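Local coordinates for ABC transporter substrate-binding protein (Rhizobium radiobacter, PDB 6TFX), which binds the opine mannopinic acid as the periplasmic solute-binding component of an ABC importer for mannityl-opines, at residues A[209-214]-A[228-233]; A[224-229]-A[287-292]; A[387-392]-A[478-483]. One frame throughout, in Å; residues are numbered along the deposited sequence.

Interaction 1 (A[209-214]-A[228-233]); sequences ARDLAF and QRWLQR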
loop_
_atom_site.group_PDB
_atom_site.type_symbol
_atom_site.label_atom_id
_atom_site.label_comp_id
_atom_site.label_asym_id
_atom_site.label_seq_id
_atom_site.Cartn_x
_atom_site.Cartn_y
_atom_site.Cartn_z
ATOM N N ALA A 209 5.373 -20.008 13.828
ATOM C CA ALA A 209 4.777 -19.600 15.119
ATOM C C ALA A 209 3.356 -19.051 14.911
ATOM O O ALA A 209 2.456 -19.347 15.703
ATOM C CB ALA A 209 5.654 -18.550 15.794
ATOM N N ARG A 210 3.153 -18.254 13.828
ATOM C CA ARG A 210 1.819 -17.716 13.531
ATOM C C ARG A 210 0.817 -18.849 13.251
ATOM O O ARG A 210 -0.278 -18.851 13.817
ATOM C CB ARG A 210 1.891 -16.738 12.345
ATOM C CG ARG A 210 0.652 -15.837 12.192
ATOM C CD ARG A 210 0.715 -14.947 10.936
ATOM N NE ARG A 210 2.082 -14.517 10.659
ATOM C CZ ARG A 210 2.697 -14.583 9.486
ATOM N NH1 ARG A 210 2.035 -14.961 8.395
ATOM N NH2 ARG A 210 3.962 -14.210 9.379
ATOM N N ASP A 211 1.198 -19.814 12.378
ATOM C CA ASP A 211 0.344 -20.966 12.033
ATOM C C ASP A 211 0.015 -21.795 13.291
ATOM O O ASP A 211 -1.143 -22.153 13.491
ATOM C CB ASP A 211 1.033 -21.853 10.961
ATOM C CG ASP A 211 0.989 -21.308 9.528
ATOM O OD1 ASP A 211 0.159 -20.402 9.252
ATOM O OD2 ASP A 211 1.772 -21.804 8.675
ATOM N N LEU A 212 1.009 -22.007 14.172
ATOM C CA LEU A 212 0.824 -22.767 15.407
ATOM C C LEU A 212 -0.186 -22.069 16.319
ATOM O O LEU A 212 -1.086 -22.733 16.847
ATOM C CB LEU A 212 2.165 -23.012 16.121
ATOM C CG LEU A 212 2.148 -23.943 17.357
ATOM C CD1 LEU A 212 1.746 -25.383 16.988
ATOM C CD2 LEU A 212 3.518 -23.965 18.033
ATOM N N ALA A 213 -0.065 -20.730 16.467
ATOM C CA ALA A 213 -1.001 -19.942 17.283
ATOM C C ALA A 213 -2.428 -20.001 16.713
ATOM O O ALA A 213 -3.381 -20.098 17.471
ATOM C CB ALA A 213 -0.523 -18.510 17.404
ATOM N N PHE A 214 -2.573 -20.001 15.383
ATOM C CA PHE A 214 -3.896 -20.101 14.763
ATOM C C PHE A 214 -4.521 -21.497 14.950
ATOM O O PHE A 214 -5.707 -21.594 15.280
ATOM C CB PHE A 214 -3.812 -19.734 13.270
ATOM C CG PHE A 214 -5.143 -19.709 12.565
ATOM C CD1 PHE A 214 -6.016 -18.642 12.735
ATOM C CD2 PHE A 214 -5.548 -20.780 11.768
ATOM C CE1 PHE A 214 -7.248 -18.623 12.086
ATOM C CE2 PHE A 214 -6.774 -20.744 11.097
ATOM C CZ PHE A 214 -7.614 -19.666 11.264
ATOM N N GLN A 228 0.459 -21.529 -2.386
ATOM C CA GLN A 228 -0.740 -22.364 -2.503
ATOM C C GLN A 228 -0.776 -23.513 -1.486
ATOM O O GLN A 228 -1.863 -23.929 -1.080
ATOM C CB GLN A 228 -0.943 -22.874 -3.934
ATOM C CG GLN A 228 0.184 -23.755 -4.475
ATOM C CD GLN A 228 -0.090 -24.128 -5.913
ATOM O OE1 GLN A 228 -1.168 -24.617 -6.250
ATOM N NE2 GLN A 228 0.867 -23.879 -6.794
ATOM N N ARG A 229 0.403 -23.965 -1.029
ATOM C CA ARG A 229 0.540 -25.049 -0.050
ATOM C C ARG A 229 -0.043 -24.642 1.313
ATOM O O ARG A 229 -0.731 -25.440 1.970
ATOM C CB ARG A 229 2.011 -25.462 0.062
ATOM C CG ARG A 229 2.472 -26.272 -1.169
ATOM C CD ARG A 229 3.899 -25.952 -1.603
ATOM N NE ARG A 229 4.147 -26.341 -2.998
ATOM C CZ ARG A 229 4.094 -25.511 -4.040
ATOM N NH1 ARG A 229 4.332 -25.960 -5.266
ATOM N NH2 ARG A 229 3.807 -24.224 -3.862
ATOM N N TRP A 230 0.187 -23.381 1.709
ATOM C CA TRP A 230 -0.365 -22.824 2.943
ATOM C C TRP A 230 -1.894 -22.731 2.746
ATOM O O TRP A 230 -2.675 -23.161 3.605
ATOM C CB TRP A 230 0.257 -21.433 3.213
ATOM C CG TRP A 230 -0.397 -20.733 4.363
ATOM C CD1 TRP A 230 -0.053 -20.825 5.682
ATOM C CD2 TRP A 230 -1.555 -19.886 4.303
ATOM N NE1 TRP A 230 -0.936 -20.105 6.452
ATOM C CE2 TRP A 230 -1.877 -19.527 5.632
ATOM C CE3 TRP A 230 -2.367 -19.410 3.256
ATOM C CZ2 TRP A 230 -2.974 -18.711 5.940
ATOM C CZ3 TRP A 230 -3.449 -18.598 3.562
ATOM C CH2 TRP A 230 -3.750 -18.266 4.890
ATOM N N LEU A 231 -2.309 -22.201 1.589
ATOM C CA LEU A 231 -3.714 -22.026 1.213
ATOM C C LEU A 231 -4.486 -23.351 1.296
ATOM O O LEU A 231 -5.556 -23.391 1.903
ATOM C CB LEU A 231 -3.781 -21.377 -0.194
ATOM C CG LEU A 231 -5.126 -21.158 -0.872
ATOM C CD1 LEU A 231 -5.909 -20.071 -0.204
ATOM C CD2 LEU A 231 -4.921 -20.769 -2.329
ATOM N N GLN A 232 -3.900 -24.437 0.776
ATOM C CA GLN A 232 -4.529 -25.761 0.768
ATOM C C GLN A 232 -4.588 -26.397 2.157
ATOM O O GLN A 232 -5.594 -27.027 2.491
ATOM C CB GLN A 232 -3.851 -26.678 -0.270
ATOM C CG GLN A 232 -4.133 -26.291 -1.732
ATOM C CD GLN A 232 -5.608 -26.288 -2.093
ATOM O OE1 GLN A 232 -6.260 -25.235 -2.149
ATOM N NE2 GLN A 232 -6.169 -27.465 -2.347
ATOM N N ARG A 233 -3.534 -26.203 2.981
ATOM C CA ARG A 233 -3.456 -26.736 4.348
ATOM C C ARG A 233 -4.508 -26.071 5.252
ATOM O O ARG A 233 -5.043 -26.727 6.146
ATOM C CB ARG A 233 -2.041 -26.539 4.917
ATOM C CG ARG A 233 -1.718 -27.417 6.128
ATOM C CD ARG A 233 -0.467 -26.970 6.871
ATOM N NE ARG A 233 0.767 -27.163 6.100
ATOM C CZ ARG A 233 1.571 -28.221 6.205
ATOM N NH1 ARG A 233 1.276 -29.209 7.043
ATOM N NH2 ARG A 233 2.674 -28.297 5.472
#

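Interaction 2 (A[224-229]-A[287-292]); sequences GNQDQR and RVNRAV. With N72 ((2~{R})-2-[[(3~{R},4~{R},5~{S})-3,4,5,6-tetrakis(oxidanyl)-2-oxidanylidene-hexyl]amino]pentanedioic acid), chain C.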
loop_
_atom_site.group_PDB
_atom_site.type_symbol
_atom_site.label_atom_id
_atom_site.label_comp_id
_atom_site.label_asym_id
_atom_site.label_seq_id
_atom_site.Cartn_x
_atom_site.Cartn_y
_atom_site.Cartn_z
ATOM N N GLY A 224 -1.777 -14.879 6.062
ATOM C CA GLY A 224 -1.222 -16.022 5.372
ATOM C C GLY A 224 -0.019 -15.612 4.568
ATOM O O GLY A 224 0.663 -14.638 4.901
ATOM N N ASN A 225 0.250 -16.355 3.504
ATOM C CA ASN A 225 1.319 -15.974 2.589
ATOM C C ASN A 225 0.848 -16.264 1.154
ATOM O O ASN A 225 -0.341 -16.554 0.935
ATOM C CB ASN A 225 2.645 -16.654 2.944
ATOM C CG ASN A 225 2.657 -18.143 2.738
ATOM O OD1 ASN A 225 1.804 -18.717 2.042
ATOM N ND2 ASN A 225 3.667 -18.802 3.307
ATOM N N GLN A 226 1.756 -16.152 0.184
ATOM C CA GLN A 226 1.371 -16.307 -1.239
ATOM C C GLN A 226 1.448 -17.736 -1.760
ATOM O O GLN A 226 1.131 -17.988 -2.928
ATOM C CB GLN A 226 2.249 -15.388 -2.099
ATOM C CG GLN A 226 2.083 -13.894 -1.796
ATOM C CD GLN A 226 2.749 -13.460 -0.500
ATOM O OE1 GLN A 226 3.870 -13.880 -0.171
ATOM N NE2 GLN A 226 2.047 -12.645 0.275
ATOM N N ASP A 227 1.876 -18.661 -0.911
ATOM C CA ASP A 227 2.079 -20.061 -1.283
ATOM C C ASP A 227 0.784 -20.875 -1.253
ATOM O O ASP A 227 0.104 -20.935 -0.224
ATOM C CB ASP A 227 3.135 -20.681 -0.361
ATOM C CG ASP A 227 3.708 -22.019 -0.801
ATOM O OD1 ASP A 227 3.074 -22.694 -1.645
ATOM O OD2 ASP A 227 4.787 -22.395 -0.292
ATOM N N GLN A 228 0.459 -21.529 -2.386
ATOM C CA GLN A 228 -0.740 -22.364 -2.503
ATOM C C GLN A 228 -0.776 -23.513 -1.486
ATOM O O GLN A 228 -1.863 -23.929 -1.080
ATOM C CB GLN A 228 -0.943 -22.874 -3.934
ATOM C CG GLN A 228 0.184 -23.755 -4.475
ATOM C CD GLN A 228 -0.090 -24.128 -5.913
ATOM O OE1 GLN A 228 -1.168 -24.617 -6.250
ATOM N NE2 GLN A 228 0.867 -23.879 -6.794
ATOM N N ARG A 229 0.403 -23.965 -1.029
ATOM C CA ARG A 229 0.540 -25.049 -0.050
ATOM C C ARG A 229 -0.043 -24.642 1.313
ATOM O O ARG A 229 -0.731 -25.440 1.970
ATOM C CB ARG A 229 2.011 -25.462 0.062
ATOM C CG ARG A 229 2.472 -26.272 -1.169
ATOM C CD ARG A 229 3.899 -25.952 -1.603
ATOM N NE ARG A 229 4.147 -26.341 -2.998
ATOM C CZ ARG A 229 4.094 -25.511 -4.040
ATOM N NH1 ARG A 229 4.332 -25.960 -5.266
ATOM N NH2 ARG A 229 3.807 -24.224 -3.862
ATOM N N ARG A 287 -4.533 -18.730 -8.130
ATOM C CA ARG A 287 -5.699 -18.117 -7.465
ATOM C C ARG A 287 -5.304 -16.771 -6.811
ATOM O O ARG A 287 -6.073 -15.797 -6.819
ATOM C CB ARG A 287 -6.244 -19.077 -6.397
ATOM C CG ARG A 287 -7.467 -18.549 -5.643
ATOM C CD ARG A 287 -7.906 -19.503 -4.547
ATOM N NE ARG A 287 -8.868 -18.875 -3.643
ATOM C CZ ARG A 287 -9.326 -19.433 -2.526
ATOM N NH1 ARG A 287 -8.916 -20.642 -2.163
ATOM N NH2 ARG A 287 -10.195 -18.784 -1.763
ATOM N N VAL A 288 -4.088 -16.724 -6.263
ATOM C CA VAL A 288 -3.608 -15.554 -5.530
ATOM C C VAL A 288 -2.593 -14.731 -6.307
ATOM O O VAL A 288 -2.518 -13.518 -6.108
ATOM C CB VAL A 288 -3.000 -16.073 -4.192
ATOM C CG1 VAL A 288 -2.150 -15.024 -3.479
ATOM C CG2 VAL A 288 -4.097 -16.631 -3.285
ATOM N N ASN A 289 -1.831 -15.399 -7.197
ATOM C CA ASN A 289 -0.704 -14.768 -7.898
ATOM C C ASN A 289 -0.847 -14.756 -9.396
ATOM O O ASN A 289 -1.295 -15.735 -9.984
ATOM C CB ASN A 289 0.565 -15.567 -7.575
ATOM C CG ASN A 289 0.771 -15.740 -6.096
ATOM O OD1 ASN A 289 1.373 -14.888 -5.452
ATOM N ND2 ASN A 289 0.245 -16.826 -5.522
ATOM N N ARG A 290 -0.385 -13.675 -10.027
ATOM C CA ARG A 290 -0.425 -13.604 -11.486
ATOM C C ARG A 290 0.777 -12.840 -11.988
ATOM O O ARG A 290 1.145 -11.829 -11.387
ATOM C CB ARG A 290 -1.699 -12.889 -11.989
ATOM C CG ARG A 290 -3.016 -13.643 -11.790
ATOM C CD ARG A 290 -3.173 -14.874 -12.679
ATOM N NE ARG A 290 -4.254 -15.740 -12.202
ATOM C CZ ARG A 290 -5.529 -15.621 -12.560
ATOM N NH1 ARG A 290 -5.902 -14.675 -13.415
ATOM N NH2 ARG A 290 -6.442 -16.451 -12.071
ATOM N N ALA A 291 1.380 -13.296 -13.092
ATOM C CA ALA A 291 2.457 -12.518 -13.716
ATOM C C ALA A 291 1.780 -11.307 -14.360
ATOM O O ALA A 291 0.644 -11.428 -14.841
ATOM C CB ALA A 291 3.152 -13.343 -14.783
ATOM N N VAL A 292 2.453 -10.149 -14.346
ATOM C CA VAL A 292 1.864 -8.916 -14.887
ATOM C C VAL A 292 2.673 -8.429 -16.084
ATOM O O VAL A 292 3.871 -8.165 -15.925
ATOM C CB VAL A 292 1.749 -7.809 -13.789
ATOM C CG1 VAL A 292 1.117 -6.525 -14.350
ATOM C CG2 VAL A 292 0.937 -8.310 -12.608
HETATM O OAB N72 C . 5.308 -11.992 -1.875
HETATM C CAF N72 C . 5.247 -10.567 -2.081
HETATM C CAG N72 C . 5.100 -9.670 -0.805
HETATM O OAC N72 C . 4.705 -10.380 0.325
HETATM C CAH N72 C . 4.413 -8.344 -1.138
HETATM O OAM N72 C . 3.731 -8.153 -2.318
HETATM C CAI N72 C . 3.419 -7.474 -0.394
HETATM O OAD N72 C . 2.574 -8.262 0.415
HETATM C CAJ N72 C . 4.073 -6.262 0.225
HETATM O OAE N72 C . 5.144 -5.842 -0.282
HETATM C CAK N72 C . 3.458 -5.604 1.493
HETATM N N N72 C . 2.912 -4.302 1.191
HETATM C CA N72 C . 3.446 -3.115 1.744
HETATM C C N72 C . 4.785 -3.177 2.425
HETATM O O N72 C . 5.996 -2.992 2.008
HETATM C CB N72 C . 3.244 -1.954 0.766
HETATM C CG N72 C . 4.157 -0.730 0.852
HETATM C CD N72 C . 3.490 0.559 0.364
HETATM O OE1 N72 C . 2.234 0.743 0.465
HETATM O OE2 N72 C . 4.214 1.452 -0.129
HETATM O OXT N72 C . 4.468 -3.406 3.607
#

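Interaction 3 (A[387-392]-A[478-483]); sequences ARFPIA and GSMPSA. With N72 ((2~{R})-2-[[(3~{R},4~{R},5~{S})-3,4,5,6-tetrakis(oxidanyl)-2-oxidanylidene-hexyl]amino]pentanedioic acid), chain C.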
loop_
_atom_site.group_PDB
_atom_site.type_symbol
_atom_site.label_atom_id
_atom_site.label_comp_id
_atom_site.label_asym_id
_atom_site.label_seq_id
_atom_site.Cartn_x
_atom_site.Cartn_y
_atom_site.Cartn_z
ATOM N N ALA A 387 0.315 -1.712 -4.146
ATOM C CA ALA A 387 -0.775 -1.280 -5.017
ATOM C C ALA A 387 -1.099 0.167 -4.645
ATOM O O ALA A 387 -0.807 0.602 -3.520
ATOM C CB ALA A 387 -2.022 -2.154 -4.858
ATOM N N ARG A 388 -1.733 0.913 -5.574
ATOM C CA ARG A 388 -2.144 2.282 -5.274
ATOM C C ARG A 388 -3.582 2.430 -5.808
ATOM O O ARG A 388 -4.144 1.449 -6.333
ATOM C CB ARG A 388 -1.188 3.290 -5.953
ATOM C CG ARG A 388 0.224 3.331 -5.304
ATOM C CD ARG A 388 0.142 3.856 -3.863
ATOM N NE ARG A 388 1.441 4.031 -3.203
ATOM C CZ ARG A 388 1.953 3.178 -2.328
ATOM N NH1 ARG A 388 1.355 2.013 -2.096
ATOM N NH2 ARG A 388 3.088 3.466 -1.701
ATOM N N PHE A 389 -4.186 3.642 -5.695
ATOM C CA PHE A 389 -5.544 3.808 -6.266
ATOM C C PHE A 389 -5.516 3.335 -7.733
ATOM O O PHE A 389 -4.516 3.566 -8.422
ATOM C CB PHE A 389 -6.011 5.271 -6.210
ATOM C CG PHE A 389 -6.169 5.829 -4.820
ATOM C CD1 PHE A 389 -6.865 5.122 -3.843
ATOM C CD2 PHE A 389 -5.652 7.077 -4.493
ATOM C CE1 PHE A 389 -7.021 5.648 -2.552
ATOM C CE2 PHE A 389 -5.799 7.598 -3.199
ATOM C CZ PHE A 389 -6.486 6.880 -2.239
ATOM N N PRO A 390 -6.618 2.733 -8.228
ATOM C CA PRO A 390 -6.583 2.096 -9.554
ATOM C C PRO A 390 -6.719 3.009 -10.771
ATOM O O PRO A 390 -7.541 2.743 -11.679
ATOM C CB PRO A 390 -7.739 1.087 -9.493
ATOM C CG PRO A 390 -8.723 1.719 -8.530
ATOM C CD PRO A 390 -7.834 2.357 -7.472
ATOM N N ILE A 391 -5.870 4.041 -10.819
ATOM C CA ILE A 391 -5.739 4.934 -11.966
ATOM C C ILE A 391 -4.232 4.991 -12.189
ATOM O O ILE A 391 -3.494 5.212 -11.233
ATOM C CB ILE A 391 -6.352 6.320 -11.709
ATOM C CG1 ILE A 391 -7.894 6.214 -11.534
ATOM C CG2 ILE A 391 -5.993 7.263 -12.860
ATOM C CD1 ILE A 391 -8.559 7.505 -11.128
ATOM N N ALA A 392 -3.773 4.738 -13.437
ATOM C CA ALA A 392 -2.328 4.648 -13.719
ATOM C C ALA A 392 -1.508 5.804 -13.202
ATOM O O ALA A 392 -0.327 5.607 -12.849
ATOM C CB ALA A 392 -2.086 4.453 -15.208
ATOM N N GLY A 478 -12.262 -6.471 -0.937
ATOM C CA GLY A 478 -11.026 -5.705 -0.975
ATOM C C GLY A 478 -10.954 -4.675 0.130
ATOM O O GLY A 478 -11.972 -4.330 0.740
ATOM N N SER A 479 -9.743 -4.177 0.377
ATOM C CA SER A 479 -9.497 -3.123 1.352
ATOM C C SER A 479 -8.249 -2.488 0.784
ATOM O O SER A 479 -7.355 -3.214 0.353
ATOM C CB SER A 479 -9.185 -3.723 2.724
ATOM O OG SER A 479 -9.150 -2.757 3.761
ATOM N N MET A 480 -8.167 -1.157 0.748
ATOM C CA MET A 480 -6.997 -0.536 0.131
ATOM C C MET A 480 -5.627 -1.062 0.675
ATOM O O MET A 480 -4.720 -1.253 -0.157
ATOM C CB MET A 480 -7.081 0.981 0.134
ATOM C CG MET A 480 -7.848 1.533 -1.071
ATOM S SD MET A 480 -7.319 1.022 -2.747
ATOM C CE MET A 480 -5.513 1.367 -2.667
ATOM N N PRO A 481 -5.456 -1.404 1.976
ATOM C CA PRO A 481 -4.174 -1.987 2.415
ATOM C C PRO A 481 -4.003 -3.491 2.066
ATOM O O PRO A 481 -2.960 -4.056 2.398
ATOM C CB PRO A 481 -4.234 -1.845 3.942
ATOM C CG PRO A 481 -5.354 -0.918 4.231
ATOM C CD PRO A 481 -6.333 -1.172 3.139
ATOM N N SER A 482 -5.018 -4.148 1.443
ATOM C CA SER A 482 -5.033 -5.589 1.105
ATOM C C SER A 482 -5.079 -6.459 2.376
ATOM O O SER A 482 -4.583 -7.604 2.394
ATOM C CB SER A 482 -3.854 -5.984 0.208
ATOM O OG SER A 482 -3.809 -5.183 -0.964
ATOM N N ALA A 483 -5.710 -5.913 3.441
ATOM C CA ALA A 483 -5.820 -6.569 4.739
ATOM C C ALA A 483 -7.253 -6.450 5.241
ATOM O O ALA A 483 -7.973 -5.535 4.832
ATOM C CB ALA A 483 -4.877 -5.914 5.732
HETATM O OAB N72 C . 5.308 -11.992 -1.875
HETATM C CAF N72 C . 5.247 -10.567 -2.081
HETATM C CAG N72 C . 5.100 -9.670 -0.805
HETATM O OAC N72 C . 4.705 -10.380 0.325
HETATM C CAH N72 C . 4.413 -8.344 -1.138
HETATM O OAM N72 C . 3.731 -8.153 -2.318
HETATM C CAI N72 C . 3.419 -7.474 -0.394
HETATM O OAD N72 C . 2.574 -8.262 0.415
HETATM C CAJ N72 C . 4.073 -6.262 0.225
HETATM O OAE N72 C . 5.144 -5.842 -0.282
HETATM C CAK N72 C . 3.458 -5.604 1.493
HETATM N N N72 C . 2.912 -4.302 1.191
HETATM C CA N72 C . 3.446 -3.115 1.744
HETATM C C N72 C . 4.785 -3.177 2.425
HETATM O O N72 C . 5.996 -2.992 2.008
HETATM C CB N72 C . 3.244 -1.954 0.766
HETATM C CG N72 C . 4.157 -0.730 0.852
HETATM C CD N72 C . 3.490 0.559 0.364
HETATM O OE1 N72 C . 2.234 0.743 0.465
HETATM O OE2 N72 C . 4.214 1.452 -0.129
HETATM O OXT N72 C . 4.468 -3.406 3.607
#

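Interaction 1 (A[209-214]-A[228-233])
Asp211 and Trp230 join two neighbouring helices, 207-215 and 228-235, that lie against the mixed sheet of this family 5 solute-binding protein and are connected through the short strand 221-223. The helices do not interlock: their nearest CA atoms, those of Asp211 and Trp230, are 9.3 Å apart, and the two segments bury just 77 Å² between them. One side chain from each helix spans the gap. The indole has CG anti to the backbone N (chi1 173°), and its pyrrole edge reaches the carboxylate, where Trp230 NE1 donates to Asp211 OD1 at 3.0 Å with an N-H...O angle of 148°. OD1 lies in the plane of the indole and is met on its syn side, though somewhat out of the carboxylate plane, and the carboxylate is turned only 20° from the ring.

The packed part of the contact is the tryptophan. Its side chain is buried, against Glu222, Val242, Ala465 and Asn225, and its one polar atom, NE1, has the aspartate as acceptor. The other side is looser. Asp211 is partly exposed, and beyond it Arg233 is exposed and poorly ordered; its NE stays 6.0 Å from Asp211 OD2, opposite in charge but too distant for a salt bridge. OD2 instead lies beside the indole edge, 3.6 Å from Trp230 CD1.

Interaction 2 (A[224-229]-A[287-292])
An asparagine side chain, not a strand backbone, makes the hydrogen bond across this contact: Asn289 ND2 donates to the main-chain Gln226 O at 3.0 Å, with an N-H...O angle of 150°. The donor sits in the carbonyl plane, while the acceptor is tilted somewhat from the plane of the asparagine amide. Asn289 OD1 turns the other way and lies against the aliphatic base of the glutamine, 3.5 Å from Gln226 CB. The two side-chain amide planes are nearly perpendicular, 87° apart. Beside this bond Val288 CG1 packs on Gln226 CA at 4.4 Å. Asn289 ND2 also donates to Gly285 O.

Gln226 belongs to the bend that leads from strand 221-223 into helix 228-235. Asn225 OD1 closes an Asx turn by accepting from Asp227 N, and Asp227 is the N-cap of the helix. Asp227 OD1 takes Arg229 N at 3.0 Å from one face of the carboxylate and Arg229 NH2, in a salt bridge, at 2.8 Å from the other.

With its chain bent at chi2 (75°), Gln226 carries its amide away from Asn289 to the ligand pocket, where OE1 lies 2.9 Å from the terminal hydroxyl OAB of the bound opine, a weak and unsettled hydrogen bond. One amide bonded to two carbonyls, Gln226 O and Gly285 O, is consistent with a well-held Gln226 backbone, from which the side chain is placed to meet the sugar end of the ligand.

Interaction 3 (A[387-392]-A[478-483])
The terminal methyl of Met480, CE, fits against the bend between Arg388 and Phe389, meeting backbone and ring together. It lies 3.8 Å from Arg388 C and 4.2 Å from Phe389 CD1, approaching the ring obliquely. The two side chains cross at about a right angle, and the sulfur makes a Met-aromatic contact, with Met480 SD 5.5 Å from the centroid of the Phe389 ring. Bends at chi2 (-54°) and chi3 (-51°) curl the thioether so that its methyl comes back against the peptide joining Arg388 to Phe389. Tyr394 packs edge-to-face with the phenylalanine, and Phe142 touches the methionine. Both Phe389 and Met480 are buried.

The methionine is presented by a type I beta turn running from Ser479 to Ser482. Its partner, segment 387-392, links strand 381-386 to helix 392-400 and makes an inverse gamma turn centred on Pro390. Two loops of the solute-binding protein fold, far apart in sequence, therefore meet beside the opine pocket.

Arg388 CB leaves the backbone on the side away from the turn, and the chain, bent at chi2, brings the guanidinium to the ligand. It meets a carboxylate there edge-on and with two nitrogens: Arg388 NH1 donates to OE1 of the ligand at 3.0 Å, and Arg388 NH2 to its OE2 at 2.8 Å, the latter nearly straight at 169°. NH1 additionally donates to Ala387 O, from above the plane of that carbonyl, and NE donates to Gln398 OE1, so all three guanidinium nitrogens are engaged and the group's rotation is fixed.

Interactions 1 and 2 adjoin, with centres 14 Å apart, and share Gln228 and Arg229 at the start of helix 228-235. They touch directly where Trp230 CZ2 packs on Gly224 CA at 3.3 Å, so the indole backs the bend that carries Gln226. Interaction 3 stands apart: its centre is about 17 Å from that of interaction 2 and about 25 Å from that of interaction 1. The bound opine bridges the gap, with Gln226 of interaction 2 at its sugar end and Arg388 of interaction 3 at the OE1/OE2 carboxylate at its other end. Interaction 1 does not reach the pocket: the Trp230 side chain is about 12 Å from the ligand.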